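Local atomic coordinates of beta-glucuronidase (uncultured Clostridium sp., PDB entry 6U7J), a protein that hydrolyses beta-D-glucuronides as a glycoside hydrolase of family 2 and probably, as a gut microbial enzyme, helps to reactivate estrogens from their glucuronides. Residues 149-154 with 382-388; 388-393 with 428-432; 420-426 with 455-461; 491-495 with 538-544. One frame throughout, in Å; residues are numbered along the deposited sequence.

Interaction 1: 149-154 with 382-388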
loop_
_atom_site.group_PDB
_atom_site.type_symbol
_atom_site.label_atom_id
_atom_site.label_comp_id
_atom_site.label_asym_id
_atom_site.label_seq_id
_atom_site.Cartn_x
_atom_site.Cartn_y
_atom_site.Cartn_z
ATOM N N TRP B 149 8.763 15.652 35.810
ATOM C CA TRP B 149 7.433 16.020 36.286
ATOM C C TRP B 149 7.207 17.520 36.313
ATOM O O TRP B 149 6.051 17.943 36.389
ATOM C CB TRP B 149 7.192 15.447 37.678
ATOM C CG TRP B 149 7.022 13.956 37.678
ATOM C CD1 TRP B 149 7.885 13.030 38.183
ATOM C CD2 TRP B 149 5.913 13.224 37.141
ATOM N NE1 TRP B 149 7.381 11.765 37.997
ATOM C CE2 TRP B 149 6.173 11.856 37.359
ATOM C CE3 TRP B 149 4.725 13.593 36.505
ATOM C CZ2 TRP B 149 5.288 10.850 36.957
ATOM C CZ3 TRP B 149 3.845 12.597 36.105
ATOM C CH2 TRP B 149 4.134 11.238 36.336
ATOM N N ASP B 150 8.267 18.332 36.249
ATOM C CA ASP B 150 8.130 19.784 36.211
ATOM C C ASP B 150 8.544 20.367 34.870
ATOM O O ASP B 150 8.811 21.570 34.771
ATOM C CB ASP B 150 8.905 20.452 37.349
ATOM C CG ASP B 150 10.401 20.174 37.293
ATOM O OD1 ASP B 150 10.836 19.329 36.485
ATOM O OD2 ASP B 150 11.149 20.801 38.075
ATOM N N CYS B 151 8.602 19.536 33.834
ATOM C CA CYS B 151 8.729 19.998 32.462
ATOM C C CYS B 151 7.347 20.027 31.829
ATOM O O CYS B 151 6.393 19.441 32.343
ATOM C CB CYS B 151 9.656 19.077 31.662
ATOM S SG CYS B 151 11.331 18.951 32.347
ATOM N N LEU B 152 7.261 20.693 30.685
ATOM C CA LEU B 152 6.060 20.694 29.856
ATOM C C LEU B 152 6.493 20.430 28.419
ATOM O O LEU B 152 7.202 21.266 27.825
ATOM C CB LEU B 152 5.302 22.016 29.966
ATOM C CG LEU B 152 4.806 22.451 31.345
ATOM C CD1 LEU B 152 4.056 23.746 31.185
ATOM C CD2 LEU B 152 3.893 21.405 31.989
ATOM N N PRO B 153 6.097 19.308 27.804
ATOM C CA PRO B 153 5.253 18.234 28.326
ATOM C C PRO B 153 5.847 17.505 29.520
ATOM O O PRO B 153 7.045 17.533 29.753
ATOM C CB PRO B 153 5.129 17.271 27.129
ATOM C CG PRO B 153 5.408 18.108 25.930
ATOM C CD PRO B 153 6.455 19.093 26.391
ATOM N N VAL B 154 4.986 16.837 30.253
ATOM C CA VAL B 154 5.366 16.136 31.472
ATOM C C VAL B 154 5.925 14.765 31.105
ATOM O O VAL B 154 5.408 14.087 30.208
ATOM C CB VAL B 154 4.131 16.044 32.393
ATOM C CG1 VAL B 154 4.230 14.904 33.363
ATOM C CG2 VAL B 154 3.914 17.382 33.129
ATOM N N ASP B 382 5.199 14.554 44.841
ATOM C CA ASP B 382 6.383 14.095 44.132
ATOM C C ASP B 382 6.201 14.042 42.613
ATOM O O ASP B 382 7.070 13.499 41.923
ATOM C CB ASP B 382 6.815 12.722 44.662
ATOM C CG ASP B 382 5.649 11.752 44.819
ATOM O OD1 ASP B 382 4.477 12.170 44.631
ATOM O OD2 ASP B 382 5.909 10.566 45.138
ATOM N N LYS B 383 5.111 14.599 42.071
ATOM C CA LYS B 383 4.900 14.573 40.626
ATOM C C LYS B 383 4.514 15.949 40.092
ATOM O O LYS B 383 5.330 16.869 40.129
ATOM C CB LYS B 383 3.846 13.522 40.259
ATOM C CG LYS B 383 4.360 12.081 40.385
ATOM C CD LYS B 383 3.338 11.071 39.899
ATOM C CE LYS B 383 3.768 9.650 40.212
ATOM N NZ LYS B 383 3.727 9.388 41.672
ATOM N N VAL B 384 3.295 16.114 39.580
ATOM C CA VAL B 384 2.843 17.436 39.151
ATOM C C VAL B 384 2.495 18.220 40.414
ATOM O O VAL B 384 1.485 17.938 41.064
ATOM C CB VAL B 384 1.648 17.360 38.190
ATOM C CG1 VAL B 384 1.117 18.762 37.891
ATOM C CG2 VAL B 384 2.032 16.630 36.888
ATOM N N ASN B 385 3.331 19.198 40.759
ATOM C CA ASN B 385 3.277 19.857 42.069
ATOM C C ASN B 385 3.475 21.366 41.889
ATOM O O ASN B 385 3.331 21.908 40.786
ATOM C CB ASN B 385 4.310 19.210 43.013
ATOM C CG ASN B 385 5.733 19.375 42.517
ATOM O OD1 ASN B 385 6.011 20.222 41.672
ATOM N ND2 ASN B 385 6.640 18.562 43.038
ATOM N N GLU B 386 3.809 22.064 42.993
ATOM C CA GLU B 386 3.905 23.530 43.016
ATOM C C GLU B 386 4.900 24.032 41.971
ATOM O O GLU B 386 4.843 25.193 41.548
ATOM C CB GLU B 386 4.332 24.006 44.421
ATOM C CG GLU B 386 5.800 23.675 44.779
ATOM C CD GLU B 386 6.431 24.623 45.815
ATOM O OE1 GLU B 386 7.542 24.299 46.312
ATOM O OE2 GLU B 386 5.831 25.686 46.127
ATOM N N LYS B 387 5.799 23.143 41.557
ATOM C CA LYS B 387 6.862 23.371 40.602
ATOM C C LYS B 387 6.411 23.442 39.191
ATOM O O LYS B 387 6.754 24.381 38.455
ATOM C CB LYS B 387 7.869 22.231 40.585
ATOM C CG LYS B 387 8.782 22.571 41.551
ATOM C CD LYS B 387 9.140 23.913 41.275
ATOM C CE LYS B 387 9.269 24.308 42.673
ATOM N NZ LYS B 387 10.595 23.604 42.984
ATOM N N THR B 388 5.892 22.300 38.798
ATOM C CA THR B 388 5.127 22.216 37.596
ATOM C C THR B 388 4.263 23.451 37.492
ATOM O O THR B 388 4.246 24.116 36.459
ATOM C CB THR B 388 4.288 20.965 37.654
ATOM O OG1 THR B 388 5.114 19.874 38.068
ATOM C CG2 THR B 388 3.706 20.719 36.267
#
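The hydroxyl of Thr388 serves two partners: OG1 donates to Trp149 O at 2.7 Å, coming from above the carbonyl plane with a C=O...O angle of 127°, and it accepts a weak bond from Asn385 N. Lying opposite the carbonyl carbon and beside its own backbone N (chi1 -47°), OG1 is placed to meet both. Asn385 and Thr388 form a capping box at the start of helix 386-403; Asn385, at the N-cap, also accepts Lys387 N at OD1 (2.9 Å). Further out, the Trp149 indole and the Lys383 chain run side by side in the same direction. Lys383 CG sits over the centre of the six-membered ring, 3.7 Å from its centroid, and CD continues across to Trp149 CZ2 at 3.5 Å. Val384 CG2 approaches Trp149 CE3 at 4.1 Å and also reaches Val154 CG2, while Asp150 CB rests against Lys387 CB. The ring of His156 meets the indole nearly parallel to it. The contact joins a loop of the sugar-binding domain to the start of a TIM-barrel helix. The helix start and the Trp149 carbonyl are thus coupled through one hydroxyl, with lysine methylenes rather than charge lying on the indole.

Interaction 2: 388-393 with 428-432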
loop_
_atom_site.group_PDB
_atom_site.type_symbol
_atom_site.label_atom_id
_atom_site.label_comp_id
_atom_site.label_asym_id
_atom_site.label_seq_id
_atom_site.Cartn_x
_atom_site.Cartn_y
_atom_site.Cartn_z
ATOM N N THR B 388 5.892 22.300 38.798
ATOM C CA THR B 388 5.127 22.216 37.596
ATOM C C THR B 388 4.263 23.451 37.492
ATOM O O THR B 388 4.246 24.116 36.459
ATOM C CB THR B 388 4.288 20.965 37.654
ATOM O OG1 THR B 388 5.114 19.874 38.068
ATOM C CG2 THR B 388 3.706 20.719 36.267
ATOM N N LEU B 389 3.558 23.779 38.578
ATOM C CA LEU B 389 2.621 24.897 38.553
ATOM C C LEU B 389 3.333 26.214 38.255
ATOM O O LEU B 389 2.878 27.004 37.416
ATOM C CB LEU B 389 1.866 24.958 39.886
ATOM C CG LEU B 389 0.903 26.132 40.113
ATOM C CD1 LEU B 389 -0.008 26.299 38.925
ATOM C CD2 LEU B 389 0.089 25.937 41.394
ATOM N N ALA B 390 4.450 26.479 38.942
ATOM C CA ALA B 390 5.168 27.728 38.701
ATOM C C ALA B 390 5.746 27.753 37.291
ATOM O O ALA B 390 5.691 28.785 36.609
ATOM C CB ALA B 390 6.269 27.927 39.739
ATOM N N TYR B 391 6.258 26.607 36.819
ATOM C CA TYR B 391 6.791 26.560 35.462
ATOM C C TYR B 391 5.665 26.707 34.435
ATOM O O TYR B 391 5.826 27.388 33.415
ATOM C CB TYR B 391 7.586 25.264 35.262
ATOM C CG TYR B 391 8.107 25.134 33.856
ATOM C CD1 TYR B 391 9.051 26.026 33.370
ATOM C CD2 TYR B 391 7.615 24.147 32.996
ATOM C CE1 TYR B 391 9.513 25.936 32.083
ATOM C CE2 TYR B 391 8.078 24.038 31.703
ATOM C CZ TYR B 391 9.024 24.938 31.253
ATOM O OH TYR B 391 9.485 24.859 29.971
ATOM N N HIS B 392 4.503 26.123 34.725
ATOM C CA HIS B 392 3.334 26.240 33.853
ATOM C C HIS B 392 2.909 27.702 33.690
ATOM O O HIS B 392 2.633 28.165 32.574
ATOM C CB HIS B 392 2.215 25.386 34.451
ATOM C CG HIS B 392 1.056 25.116 33.538
ATOM N ND1 HIS B 392 0.123 24.139 33.817
ATOM C CD2 HIS B 392 0.654 25.702 32.388
ATOM C CE1 HIS B 392 -0.798 24.127 32.870
ATOM N NE2 HIS B 392 -0.493 25.056 31.983
ATOM N N LYS B 393 2.855 28.452 34.798
ATOM C CA LYS B 393 2.584 29.888 34.708
ATOM C C LYS B 393 3.651 30.606 33.886
ATOM O O LYS B 393 3.338 31.482 33.069
ATOM C CB LYS B 393 2.512 30.510 36.105
ATOM C CG LYS B 393 1.419 29.980 37.006
ATOM C CD LYS B 393 1.266 30.905 38.208
ATOM C CE LYS B 393 0.871 30.153 39.455
ATOM N NZ LYS B 393 0.887 31.055 40.650
ATOM N N TYR B 428 -4.801 23.420 41.318
ATOM C CA TYR B 428 -3.770 23.634 40.305
ATOM C C TYR B 428 -4.307 24.492 39.175
ATOM O O TYR B 428 -3.750 25.547 38.852
ATOM C CB TYR B 428 -3.265 22.284 39.769
ATOM C CG TYR B 428 -2.119 22.405 38.787
ATOM C CD1 TYR B 428 -2.345 22.748 37.458
ATOM C CD2 TYR B 428 -0.805 22.183 39.193
ATOM C CE1 TYR B 428 -1.301 22.876 36.570
ATOM C CE2 TYR B 428 0.252 22.295 38.300
ATOM C CZ TYR B 428 -0.003 22.649 36.996
ATOM O OH TYR B 428 1.039 22.780 36.110
ATOM N N PHE B 429 -5.410 24.070 38.577
ATOM C CA PHE B 429 -5.890 24.770 37.400
ATOM C C PHE B 429 -6.598 26.066 37.739
ATOM O O PHE B 429 -6.643 26.964 36.894
ATOM C CB PHE B 429 -6.766 23.821 36.575
ATOM C CG PHE B 429 -5.953 22.765 35.871
ATOM C CD1 PHE B 429 -5.231 23.082 34.729
ATOM C CD2 PHE B 429 -5.833 21.499 36.401
ATOM C CE1 PHE B 429 -4.443 22.125 34.087
ATOM C CE2 PHE B 429 -5.050 20.536 35.774
ATOM C CZ PHE B 429 -4.354 20.854 34.611
ATOM N N GLU B 430 -7.126 26.205 38.957
ATOM C CA GLU B 430 -7.634 27.509 39.367
ATOM C C GLU B 430 -6.514 28.529 39.417
ATOM O O GLU B 430 -6.673 29.665 38.946
ATOM C CB GLU B 430 -8.314 27.433 40.730
ATOM C CG GLU B 430 -9.060 28.716 41.047
ATOM C CD GLU B 430 -9.497 28.802 42.488
ATOM O OE1 GLU B 430 -10.420 29.595 42.783
ATOM O OE2 GLU B 430 -8.918 28.079 43.324
ATOM N N GLU B 431 -5.368 28.138 39.985
ATOM C CA GLU B 431 -4.195 28.999 39.952
ATOM C C GLU B 431 -3.799 29.325 38.517
ATOM O O GLU B 431 -3.595 30.493 38.167
ATOM C CB GLU B 431 -3.044 28.330 40.698
ATOM C CG GLU B 431 -2.861 28.846 42.111
ATOM C CD GLU B 431 -2.751 30.363 42.149
ATOM O OE1 GLU B 431 -1.752 30.906 41.622
ATOM O OE2 GLU B 431 -3.678 31.012 42.682
ATOM N N VAL B 432 -3.704 28.300 37.659
ATOM C CA VAL B 432 -3.259 28.536 36.288
ATOM C C VAL B 432 -4.227 29.463 35.572
ATOM O O VAL B 432 -3.818 30.422 34.910
ATOM C CB VAL B 432 -3.088 27.212 35.520
ATOM C CG1 VAL B 432 -2.737 27.498 34.065
ATOM C CG2 VAL B 432 -2.004 26.364 36.134
#
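His392 and Tyr428 both swing their rings away from the backbone N (chi1 -166° and -176°), which carries the two polar rims into the groove between their helices. There His392 ND1 and Tyr428 OH share a hydrogen bond of 2.8 Å, and the rings meet rim to rim. Leu389 packs on one face of the phenol, its CD1 over the centre of the Tyr428 ring at 4.0 Å from the centroid, and the same methyl presses on Val432 CG2 at a tight 3.4 Å. The other valine methyl, CG1, lies over the imidazole face, displaced toward the rim. At the outer margin Lys393 NZ meets Glu431 OE1 at 2.8 Å, nearly along the C-O bond, in a salt bridge. Segments 388-393 and 428-432, on neighbouring helices of the TIM barrel's outer layer, run at 26° to each other, their axes 10.3 Å apart. His392 NE2 also bonds Ile414 O of strand 409-416, so both imidazole nitrogens are engaged and the ring's rotation is fixed in the buried part of the seam, among Leu389, Val432 and Phe429.

Interaction 3: 420-426 with 455-461; sequences SSEEASR and EDKISQF. Unlike the reference sequence in segment 455-461: Glu455 (reference Asp).
Lys457 reaches from segment 455-461 across the turn that leads into helix 424-439. Its CB lies over one face of the Arg426 guanidinium, offset toward the rim, and 3.5 Å from Ser420 O; CG passes near Arg426 NH2; CD comes within 3.5 Å of Glu423 OE2; CE approaches Ser421 O. A bend at the last torsion (chi4 60°) then turns Lys457 NZ toward Ser421 O, to which it donates at 2.8 Å. Within its own segment Lys457 NZ also donates to Glu455 O, at 2.8 Å. The ammonium thus ties together two backbone carbonyls, one from each segment. Beside it, Arg426 grips Glu423 side-on, NE to OE1 and NH2 to OE2, which fixes the guanidinium plane while the rest of the lysine chain crosses near NH2. The segments follow strands 409-416 and 445-449 of the TIM barrel, the first running on into helix 424-439. Deeper in, Asp456 forms an Asx turn: OD1 takes Ile458 N from above the carboxylate plane and also receives Ser420 OG at 2.8 Å on its anti side, while OD2 accepts from Ser459 N. Ile458 packs between Met449 of strand 445-449 and Phe429 of helix 424-439, with CG1 against Ser420 CB and CG2 3.4 Å from Ser425 OG. The Phe461 ring stands almost perpendicular to the guanidinium, its CZ touching Arg426 CG at 3.8 Å.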
loop_
_atom_site.group_PDB
_atom_site.type_symbol
_atom_site.label_atom_id
_atom_site.label_comp_id
_atom_site.label_asym_id
_atom_site.label_seq_id
_atom_site.Cartn_x
_atom_site.Cartn_y
_atom_site.Cartn_z
ATOM N N SER B 420 -8.074 15.449 35.287
ATOM C CA SER B 420 -8.769 16.482 36.044
ATOM C C SER B 420 -9.900 15.925 36.909
ATOM O O SER B 420 -10.676 16.706 37.469
ATOM C CB SER B 420 -9.305 17.559 35.088
ATOM O OG SER B 420 -10.220 17.022 34.145
ATOM N N SER B 421 -10.008 14.602 37.013
ATOM C CA SER B 421 -10.903 13.971 37.975
ATOM C C SER B 421 -10.352 14.001 39.394
ATOM O O SER B 421 -11.115 13.782 40.338
ATOM C CB SER B 421 -11.144 12.522 37.579
ATOM O OG SER B 421 -9.913 11.821 37.669
ATOM N N GLU B 422 -9.047 14.243 39.558
ATOM C CA GLU B 422 -8.424 14.295 40.875
ATOM C C GLU B 422 -8.750 15.611 41.572
ATOM O O GLU B 422 -8.680 16.682 40.962
ATOM C CB GLU B 422 -6.904 14.146 40.756
ATOM C CG GLU B 422 -6.444 12.844 40.101
ATOM C CD GLU B 422 -4.933 12.797 39.856
ATOM O OE1 GLU B 422 -4.179 13.470 40.591
ATOM O OE2 GLU B 422 -4.496 12.087 38.920
ATOM N N GLU B 423 -9.092 15.529 42.863
ATOM C CA GLU B 423 -9.445 16.736 43.608
ATOM C C GLU B 423 -8.277 17.713 43.667
ATOM O O GLU B 423 -8.470 18.933 43.548
ATOM C CB GLU B 423 -9.911 16.378 45.022
ATOM C CG GLU B 423 -10.324 17.586 45.874
ATOM C CD GLU B 423 -11.422 18.430 45.229
ATOM O OE1 GLU B 423 -11.317 19.678 45.246
ATOM O OE2 GLU B 423 -12.386 17.850 44.697
ATOM N N ALA B 424 -7.054 17.196 43.818
ATOM C CA ALA B 424 -5.889 18.066 43.861
ATOM C C ALA B 424 -5.695 18.845 42.569
ATOM O O ALA B 424 -4.924 19.810 42.559
ATOM C CB ALA B 424 -4.627 17.255 44.171
ATOM N N SER B 425 -6.379 18.467 41.486
ATOM C CA SER B 425 -6.238 19.210 40.239
ATOM C C SER B 425 -7.049 20.503 40.226
ATOM O O SER B 425 -6.748 21.399 39.426
ATOM C CB SER B 425 -6.628 18.318 39.050
ATOM O OG SER B 425 -8.011 18.426 38.731
ATOM N N ARG B 426 -8.054 20.633 41.096
ATOM C CA ARG B 426 -8.868 21.846 41.095
ATOM C C ARG B 426 -8.045 23.075 41.483
ATOM O O ARG B 426 -8.089 24.104 40.794
ATOM C CB ARG B 426 -10.066 21.684 42.031
ATOM C CG ARG B 426 -11.065 22.850 41.947
ATOM C CD ARG B 426 -11.941 22.927 43.179
ATOM N NE ARG B 426 -12.384 21.598 43.581
ATOM C CZ ARG B 426 -13.505 21.034 43.153
ATOM N NH1 ARG B 426 -14.293 21.705 42.317
ATOM N NH2 ARG B 426 -13.836 19.809 43.558
ATOM N N GLU B 455 -16.847 13.298 36.533
ATOM C CA GLU B 455 -15.675 13.363 37.388
ATOM C C GLU B 455 -14.835 14.619 37.198
ATOM O O GLU B 455 -14.003 14.914 38.063
ATOM C CB GLU B 455 -14.800 12.130 37.158
ATOM C CG GLU B 455 -15.577 10.830 37.231
ATOM C CD GLU B 455 -14.969 9.846 38.212
ATOM O OE1 GLU B 455 -15.153 8.625 38.014
ATOM O OE2 GLU B 455 -14.302 10.290 39.179
ATOM N N ASP B 456 -15.034 15.367 36.116
ATOM C CA ASP B 456 -14.219 16.551 35.884
ATOM C C ASP B 456 -14.393 17.539 37.026
ATOM O O ASP B 456 -15.480 17.683 37.592
ATOM C CB ASP B 456 -14.587 17.248 34.570
ATOM C CG ASP B 456 -13.810 18.544 34.378
ATOM O OD1 ASP B 456 -12.572 18.502 34.530
ATOM O OD2 ASP B 456 -14.415 19.604 34.112
ATOM N N LYS B 457 -13.309 18.244 37.348
ATOM C CA LYS B 457 -13.345 19.196 38.443
ATOM C C LYS B 457 -12.752 20.556 38.093
ATOM O O LYS B 457 -12.566 21.372 38.999
ATOM C CB LYS B 457 -12.642 18.602 39.666
ATOM C CG LYS B 457 -13.474 17.499 40.329
ATOM C CD LYS B 457 -12.724 16.786 41.427
ATOM C CE LYS B 457 -13.505 15.585 41.904
ATOM N NZ LYS B 457 -13.736 14.612 40.793
ATOM N N ILE B 458 -12.481 20.847 36.814
ATOM C CA ILE B 458 -11.789 22.091 36.484
ATOM C C ILE B 458 -12.471 22.915 35.395
ATOM O O ILE B 458 -12.165 24.103 35.236
ATOM C CB ILE B 458 -10.323 21.819 36.084
ATOM C CG1 ILE B 458 -10.234 21.175 34.692
ATOM C CG2 ILE B 458 -9.616 20.974 37.135
ATOM C CD1 ILE B 458 -8.808 21.211 34.099
ATOM N N SER B 459 -13.399 22.328 34.638
ATOM C CA SER B 459 -13.918 23.060 33.483
ATOM C C SER B 459 -14.748 24.272 33.881
ATOM O O SER B 459 -14.956 25.160 33.041
ATOM C CB SER B 459 -14.747 22.151 32.570
ATOM O OG SER B 459 -13.894 21.325 31.792
ATOM N N GLN B 460 -15.216 24.346 35.133
ATOM C CA GLN B 460 -15.915 25.550 35.580
ATOM C C GLN B 460 -15.050 26.805 35.451
ATOM O O GLN B 460 -15.596 27.909 35.373
ATOM C CB GLN B 460 -16.388 25.392 37.027
ATOM C CG GLN B 460 -15.260 25.284 38.053
ATOM C CD GLN B 460 -14.775 23.851 38.217
ATOM O OE1 GLN B 460 -15.126 22.979 37.421
ATOM N NE2 GLN B 460 -13.967 23.601 39.244
ATOM N N PHE B 461 -13.720 26.664 35.405
ATOM C CA PHE B 461 -12.840 27.820 35.293
ATOM C C PHE B 461 -12.705 28.338 33.868
ATOM O O PHE B 461 -12.122 29.411 33.677
ATOM C CB PHE B 461 -11.441 27.488 35.838
ATOM C CG PHE B 461 -11.443 26.987 37.265
ATOM C CD1 PHE B 461 -12.076 27.699 38.267
ATOM C CD2 PHE B 461 -10.811 25.801 37.599
ATOM C CE1 PHE B 461 -12.083 27.234 39.578
ATOM C CE2 PHE B 461 -10.810 25.336 38.909
ATOM C CZ PHE B 461 -11.450 26.055 39.898
#

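Interaction 4: 491-495 with 538-544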
loop_
_atom_site.group_PDB
_atom_site.type_symbol
_atom_site.label_atom_id
_atom_site.label_comp_id
_atom_site.label_asym_id
_atom_site.label_seq_id
_atom_site.Cartn_x
_atom_site.Cartn_y
_atom_site.Cartn_z
ATOM N N LEU B 491 -22.506 15.105 24.961
ATOM C CA LEU B 491 -22.548 16.539 24.707
ATOM C C LEU B 491 -23.536 17.234 25.632
ATOM O O LEU B 491 -23.241 18.304 26.185
ATOM C CB LEU B 491 -22.941 16.798 23.249
ATOM C CG LEU B 491 -21.894 16.540 22.176
ATOM C CD1 LEU B 491 -22.519 16.756 20.806
ATOM C CD2 LEU B 491 -20.702 17.466 22.403
ATOM N N ILE B 492 -24.717 16.638 25.812
ATOM C CA ILE B 492 -25.757 17.300 26.587
ATOM C C ILE B 492 -25.384 17.323 28.067
ATOM O O ILE B 492 -25.643 18.312 28.766
ATOM C CB ILE B 492 -27.121 16.632 26.330
ATOM C CG1 ILE B 492 -27.561 16.879 24.882
ATOM C CG2 ILE B 492 -28.175 17.186 27.276
ATOM C CD1 ILE B 492 -28.798 16.096 24.483
ATOM N N LYS B 493 -24.740 16.256 28.559
ATOM C CA LYS B 493 -24.270 16.250 29.945
ATOM C C LYS B 493 -23.222 17.340 30.195
ATOM O O LYS B 493 -23.242 17.996 31.244
ATOM C CB LYS B 493 -23.721 14.868 30.313
ATOM C CG LYS B 493 -24.797 13.783 30.278
ATOM C CD LYS B 493 -24.415 12.517 31.041
ATOM C CE LYS B 493 -23.207 11.835 30.434
ATOM N NZ LYS B 493 -23.043 10.429 30.919
ATOM N N TRP B 494 -22.308 17.562 29.243
ATOM C CA TRP B 494 -21.299 18.612 29.420
ATOM C C TRP B 494 -21.946 19.997 29.447
ATOM O O TRP B 494 -21.522 20.880 30.205
ATOM C CB TRP B 494 -20.243 18.542 28.305
ATOM C CG TRP B 494 -19.223 17.435 28.453
ATOM C CD1 TRP B 494 -19.205 16.247 27.786
ATOM C CD2 TRP B 494 -18.074 17.428 29.313
ATOM N NE1 TRP B 494 -18.123 15.495 28.180
ATOM C CE2 TRP B 494 -17.412 16.199 29.115
ATOM C CE3 TRP B 494 -17.544 18.341 30.236
ATOM C CZ2 TRP B 494 -16.249 15.855 29.803
ATOM C CZ3 TRP B 494 -16.388 17.999 30.920
ATOM C CH2 TRP B 494 -15.753 16.767 30.700
ATOM N N HIS B 495 -22.965 20.212 28.619
ATOM C CA HIS B 495 -23.619 21.515 28.608
ATOM C C HIS B 495 -24.428 21.735 29.877
ATOM O O HIS B 495 -24.408 22.831 30.456
ATOM C CB HIS B 495 -24.523 21.645 27.393
ATOM C CG HIS B 495 -25.208 22.969 27.303
ATOM N ND1 HIS B 495 -24.514 24.160 27.269
ATOM C CD2 HIS B 495 -26.521 23.292 27.233
ATOM C CE1 HIS B 495 -25.371 25.161 27.181
ATOM N NE2 HIS B 495 -26.594 24.662 27.159
ATOM N N ALA B 538 -24.449 13.910 15.757
ATOM C CA ALA B 538 -24.714 14.245 17.150
ATOM C C ALA B 538 -24.603 15.749 17.384
ATOM O O ALA B 538 -25.497 16.369 17.967
ATOM C CB ALA B 538 -23.751 13.483 18.060
ATOM N N MET B 539 -23.504 16.350 16.934
ATOM C CA MET B 539 -23.289 17.772 17.171
ATOM C C MET B 539 -24.324 18.623 16.450
ATOM O O MET B 539 -24.707 19.690 16.946
ATOM C CB MET B 539 -21.886 18.168 16.726
ATOM C CG MET B 539 -20.769 17.409 17.421
ATOM S SD MET B 539 -19.164 17.965 16.782
ATOM C CE MET B 539 -18.681 16.518 15.825
ATOM N N ASP B 540 -24.780 18.175 15.282
ATOM C CA ASP B 540 -25.773 18.940 14.546
ATOM C C ASP B 540 -27.103 19.031 15.287
ATOM O O ASP B 540 -27.897 19.931 15.000
ATOM C CB ASP B 540 -25.968 18.329 13.163
ATOM C CG ASP B 540 -24.854 18.706 12.211
ATOM O OD1 ASP B 540 -24.078 19.636 12.545
ATOM O OD2 ASP B 540 -24.756 18.083 11.132
ATOM N N GLU B 541 -27.354 18.144 16.248
ATOM C CA GLU B 541 -28.579 18.195 17.039
ATOM C C GLU B 541 -28.421 18.958 18.355
ATOM O O GLU B 541 -29.352 18.967 19.163
ATOM C CB GLU B 541 -29.078 16.774 17.316
ATOM C CG GLU B 541 -29.538 16.089 16.054
ATOM C CD GLU B 541 -30.151 14.720 16.284
ATOM O OE1 GLU B 541 -30.346 14.314 17.455
ATOM O OE2 GLU B 541 -30.436 14.051 15.265
ATOM N N CYS B 542 -27.276 19.600 18.583
ATOM C CA CYS B 542 -27.000 20.338 19.811
ATOM C C CYS B 542 -26.738 21.796 19.467
ATOM O O CYS B 542 -25.750 22.105 18.790
ATOM C CB CYS B 542 -25.797 19.742 20.539
ATOM S SG CYS B 542 -26.021 18.038 21.074
ATOM N N ASP B 543 -27.592 22.694 19.960
ATOM C CA ASP B 543 -27.475 24.111 19.615
ATOM C C ASP B 543 -26.370 24.832 20.380
ATOM O O ASP B 543 -26.091 25.995 20.079
ATOM C CB ASP B 543 -28.815 24.836 19.836
ATOM C CG ASP B 543 -29.262 24.878 21.308
ATOM O OD1 ASP B 543 -28.653 24.223 22.177
ATOM O OD2 ASP B 543 -30.249 25.590 21.600
ATOM N N PHE B 544 -25.734 24.179 21.342
ATOM C CA PHE B 544 -24.689 24.795 22.149
ATOM C C PHE B 544 -23.283 24.447 21.665
ATOM O O PHE B 544 -22.299 24.853 22.297
ATOM C CB PHE B 544 -24.861 24.372 23.609
ATOM C CG PHE B 544 -24.919 22.890 23.789
ATOM C CD1 PHE B 544 -23.752 22.154 23.917
ATOM C CD2 PHE B 544 -26.135 22.226 23.800
ATOM C CE1 PHE B 544 -23.792 20.778 24.067
ATOM C CE2 PHE B 544 -26.179 20.842 23.952
ATOM C CZ PHE B 544 -25.002 20.121 24.092
#
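The aromatic group is the pair of His495 and Phe544: the ring planes are nearly parallel, 3° apart, in an offset stack with centroids separated by 4.2 Å. The displacement brings each CB over the other ring, His495 CB at 3.5 Å from the Phe544 centroid and Phe544 CB at 3.7 Å from that of the imidazole, so a pair of CH-pi contacts accompanies the stack. Phe544 reaches this position with CG between its backbone N and carbonyl carbon (chi1 54°), and Cys542 CB packs on its other face. Apolar contacts make up the second group. Leu491 CD1 reaches Cys542 SG at 3.7 Å and Met539 CG at 3.9 Å, with Ala538 CB a little farther, while Ile492 CG1 touches both Cys542 SG and Phe544 CZ. The last kind involves the backbone: the far rim of the phenyl ring comes to 3.3 Å from Leu491 O at CZ, an oblique approach. Polar anchoring comes from outside, as His495 ND1 bonds Lys500 O and the Phe544 backbone pairs with Val502 of strand 502-506. Packing of helix 480-498 against the end of helix 525-540 and the turn into strand 545-551 is the arrangement of adjacent beta-alpha units in a TIM barrel.

Interactions 1 and 2 share Thr388 and helix 386-403, one linking the sugar-binding domain to the start of that helix, the other pairing the helix with 424-439. Helix 424-439 in turn carries interaction 3, where Phe429 and Glu430 of interaction 2 touch Ile458 and Phe461. Trp494 of the helix in interaction 4 packs on Asp456 and Ser459, extending the chain of contacts round the barrel, though the centres of interactions 1 and 4 lie about 34 Å apart. Of the buried pair, 4 is apolar and stacked while 2 adds a ring hydrogen bond and a marginal salt bridge; the partly buried 1 and 3 lean on backbone carbonyls, 1 with a Trp-Lys CH-pi contact, 3 with several polar bonds.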